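Local coordinates for adhesin (Neisseria meningitidis, PDB 5MY7), which acts as a lysozyme inhibitor and is probably also an adhesin of the meningococcal surface, at residues 77-85 / 91-99. Numbering follows the deposited sequence.
Sequences SDNVETFYG and VLGTGVMDG
Thr-82 and Tyr-84 pair with Thr-94 and Leu-92 as antiparallel hydrogen-bonded pairs, forming the hairpin whose strand 82-84 is the outermost of one four-stranded antiparallel sheet of the ACP-like domain. The bond from Tyr-84 N to Leu-92 O (2.9 Å) lies in the carbonyl plane, whereas Thr-82 N lies well above the plane of the Thr-94 carbonyl. Thr-82 adds a side-chain bond to its backbone pairing. Its hydroxyl sits beside its own backbone N (chi1 -51°), and Thr-82 OG1 donates to Gly-95 O at 2.7 Å. A weak bond from Thr-82 N reaches the same oxygen.

On the face that carries Thr-82, Tyr-84, Leu-92 and Thr-94, the Tyr-84 ring runs alongside Leu-92, CD1 lying 3.8 Å from Leu-92 CD2. Thr-94 CG2 meets the ring edge at Tyr-84 CE1 (4.0 Å), while Thr-94 OG1 bonds to Pro-106 O. Farther out, the bent chain of Met-97 brings CG within 3.6 Å of Tyr-84 OH, which is hydrogen-bonded to Thr-56 OG1 of strand 56-63. Tyr-48, Ala-59 and Val-46 of the other sheet also pack against this face.

Phe-83 occupies the opposite face. Its ring meets Gly-93 CA and Val-91 CG1 obliquely, Phe-83 CD1 lying 4.0 Å from Val-91 CG1. Phe-83 N donates almost straight to Ser-77 OG. Asp-78 OD1 accepts from Val-80 N (an Asx turn) and from Glu-81 N (an Asx motif), the two donors coming from opposite faces of the carboxylate.

The chemistry is thus two-sided: an apolar layer joins the two sheets, its tyrosine hydroxyl satisfied by a threonine, while the Gly-95 carbonyl, held by the Thr-82 hydroxyl and only weakly by its N-H, ties the departing 95-99 segment to the edge strand.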
loop_
_atom_site.group_PDB
_atom_site.type_symbol
_atom_site.label_atom_id
_atom_site.label_comp_id
_atom_site.label_asym_id
_atom_site.label_seq_id
_atom_site.Cartn_x
_atom_site.Cartn_y
_atom_site.Cartn_z
ATOM N N SER A 77 10.041 -7.662 0.139
ATOM C CA SER A 77 8.898 -8.411 -0.346
ATOM C C SER A 77 9.210 -9.897 -0.471
ATOM O O SER A 77 10.346 -10.281 -0.762
ATOM C CB SER A 77 8.429 -7.814 -1.676
ATOM O OG SER A 77 7.955 -6.453 -1.511
ATOM N N ASP A 78 8.189 -10.735 -0.251
ATOM C CA ASP A 78 8.400 -12.196 -0.250
ATOM C C ASP A 78 7.270 -12.905 -0.978
ATOM O O ASP A 78 6.503 -12.232 -1.692
ATOM C CB ASP A 78 8.702 -12.734 1.173
ATOM C CG ASP A 78 7.543 -12.569 2.155
ATOM O OD1 ASP A 78 6.383 -12.647 1.720
ATOM O OD2 ASP A 78 7.801 -12.357 3.369
ATOM N N ASN A 79 7.185 -14.231 -0.841
ATOM C CA ASN A 79 6.198 -15.018 -1.587
ATOM C C ASN A 79 4.744 -14.746 -1.149
ATOM O O ASN A 79 3.820 -15.064 -1.913
ATOM C CB ASN A 79 6.537 -16.548 -1.579
ATOM C CG ASN A 79 6.590 -17.162 -0.164
ATOM O OD1 ASN A 79 7.052 -16.510 0.792
ATOM N ND2 ASN A 79 6.138 -18.424 -0.027
ATOM N N VAL A 80 4.531 -14.213 0.069
ATOM C CA VAL A 80 3.159 -13.938 0.611
ATOM C C VAL A 80 2.857 -12.451 0.772
ATOM O O VAL A 80 1.674 -12.115 0.866
ATOM C CB VAL A 80 2.829 -14.714 1.935
ATOM C CG1 VAL A 80 2.974 -16.202 1.709
ATOM C CG2 VAL A 80 3.683 -14.269 3.111
ATOM N N GLU A 81 3.864 -11.581 0.892
ATOM C CA GLU A 81 3.643 -10.173 1.291
ATOM C C GLU A 81 4.448 -9.234 0.382
ATOM O O GLU A 81 5.629 -9.498 0.075
ATOM C CB GLU A 81 4.161 -9.958 2.698
ATOM C CG GLU A 81 3.560 -8.836 3.516
ATOM C CD GLU A 81 3.713 -9.100 5.026
ATOM O OE1 GLU A 81 4.403 -10.080 5.410
ATOM O OE2 GLU A 81 3.117 -8.343 5.814
ATOM N N THR A 82 3.805 -8.181 -0.097
ATOM C CA THR A 82 4.487 -7.090 -0.799
ATOM C C THR A 82 4.577 -5.866 0.136
ATOM O O THR A 82 3.565 -5.493 0.755
ATOM C CB THR A 82 3.762 -6.692 -2.115
ATOM O OG1 THR A 82 3.505 -7.864 -2.937
ATOM C CG2 THR A 82 4.561 -5.690 -2.932
ATOM N N PHE A 83 5.766 -5.239 0.190
ATOM C CA PHE A 83 6.003 -3.987 0.927
ATOM C C PHE A 83 6.371 -2.874 -0.038
ATOM O O PHE A 83 7.073 -3.083 -1.069
ATOM C CB PHE A 83 7.094 -4.138 1.981
ATOM C CG PHE A 83 6.646 -4.936 3.178
ATOM C CD1 PHE A 83 5.916 -4.331 4.194
ATOM C CD2 PHE A 83 7.016 -6.269 3.311
ATOM C CE1 PHE A 83 5.526 -5.037 5.304
ATOM C CE2 PHE A 83 6.599 -6.993 4.425
ATOM C CZ PHE A 83 5.861 -6.357 5.399
ATOM N N TYR A 84 5.852 -1.681 0.281
ATOM C CA TYR A 84 6.183 -0.399 -0.377
ATOM C C TYR A 84 6.734 0.593 0.647
ATOM O O TYR A 84 6.173 0.675 1.771
ATOM C CB TYR A 84 4.949 0.211 -1.057
ATOM C CG TYR A 84 4.221 -0.700 -2.033
ATOM C CD1 TYR A 84 3.311 -1.652 -1.591
ATOM C CD2 TYR A 84 4.413 -0.603 -3.384
ATOM C CE1 TYR A 84 2.612 -2.462 -2.453
ATOM C CE2 TYR A 84 3.735 -1.432 -4.269
ATOM C CZ TYR A 84 2.819 -2.360 -3.815
ATOM O OH TYR A 84 2.079 -3.180 -4.684
ATOM N N GLY A 85 7.770 1.377 0.285
ATOM C CA GLY A 85 8.320 2.421 1.157
ATOM C C GLY A 85 9.739 2.133 1.585
ATOM O O GLY A 85 10.269 1.058 1.327
ATOM N N VAL A 91 5.202 3.105 5.329
ATOM C CA VAL A 91 5.383 1.762 4.758
ATOM C C VAL A 91 4.034 1.051 4.642
ATOM O O VAL A 91 3.307 0.891 5.662
ATOM C CB VAL A 91 6.370 0.921 5.624
ATOM C CG1 VAL A 91 6.475 -0.522 5.109
ATOM C CG2 VAL A 91 7.761 1.578 5.636
ATOM N N LEU A 92 3.713 0.612 3.425
ATOM C CA LEU A 92 2.478 -0.133 3.143
ATOM C C LEU A 92 2.779 -1.624 2.967
ATOM O O LEU A 92 3.669 -1.976 2.181
ATOM C CB LEU A 92 1.738 0.452 1.942
ATOM C CG LEU A 92 0.324 -0.115 1.602
ATOM C CD1 LEU A 92 -0.486 0.943 0.863
ATOM C CD2 LEU A 92 0.299 -1.404 0.787
ATOM N N GLY A 93 2.032 -2.487 3.672
ATOM C CA GLY A 93 2.144 -3.937 3.508
ATOM C C GLY A 93 0.820 -4.572 3.036
ATOM O O GLY A 93 -0.290 -4.164 3.496
ATOM N N THR A 94 0.925 -5.477 2.068
ATOM C CA THR A 94 -0.229 -6.151 1.450
ATOM C C THR A 94 0.148 -7.547 0.975
ATOM O O THR A 94 1.234 -8.036 1.317
ATOM C CB THR A 94 -0.836 -5.284 0.332
ATOM O OG1 THR A 94 -2.123 -5.828 -0.067
ATOM C CG2 THR A 94 0.077 -5.151 -0.858
ATOM N N GLY A 95 -0.761 -8.220 0.271
ATOM C CA GLY A 95 -0.469 -9.509 -0.322
ATOM C C GLY A 95 0.269 -9.427 -1.647
ATOM O O GLY A 95 1.028 -8.478 -1.926
ATOM N N VAL A 96 0.122 -10.471 -2.443
ATOM C CA VAL A 96 0.684 -10.496 -3.779
ATOM C C VAL A 96 -0.254 -9.699 -4.707
ATOM O O VAL A 96 -1.478 -9.897 -4.699
ATOM C CB VAL A 96 0.946 -11.918 -4.288
ATOM C CG1 VAL A 96 1.665 -11.844 -5.641
ATOM C CG2 VAL A 96 1.810 -12.679 -3.294
ATOM N N MET A 97 0.342 -8.788 -5.476
ATOM C CA MET A 97 -0.391 -7.799 -6.297
ATOM C C MET A 97 -0.162 -8.037 -7.777
ATOM O O MET A 97 0.935 -7.863 -8.263
ATOM C CB MET A 97 0.082 -6.390 -5.925
ATOM C CG MET A 97 -0.125 -6.027 -4.471
ATOM S SD MET A 97 -1.867 -5.967 -3.977
ATOM C CE MET A 97 -2.284 -4.262 -4.278
ATOM N N ASP A 98 -1.194 -8.489 -8.460
ATOM C CA ASP A 98 -1.223 -8.495 -9.936
ATOM C C ASP A 98 -2.613 -7.978 -10.368
ATOM O O ASP A 98 -3.476 -7.754 -9.501
ATOM C CB ASP A 98 -0.937 -9.911 -10.493
ATOM C CG ASP A 98 -1.893 -10.981 -9.950
ATOM O OD1 ASP A 98 -3.121 -10.847 -10.121
ATOM O OD2 ASP A 98 -1.408 -11.997 -9.390
ATOM N N GLY A 99 -2.854 -7.792 -11.666
ATOM C CA GLY A 99 -4.218 -7.516 -12.130
ATOM C C GLY A 99 -5.092 -8.761 -11.963
ATOM O O GLY A 99 -5.923 -8.847 -11.069
#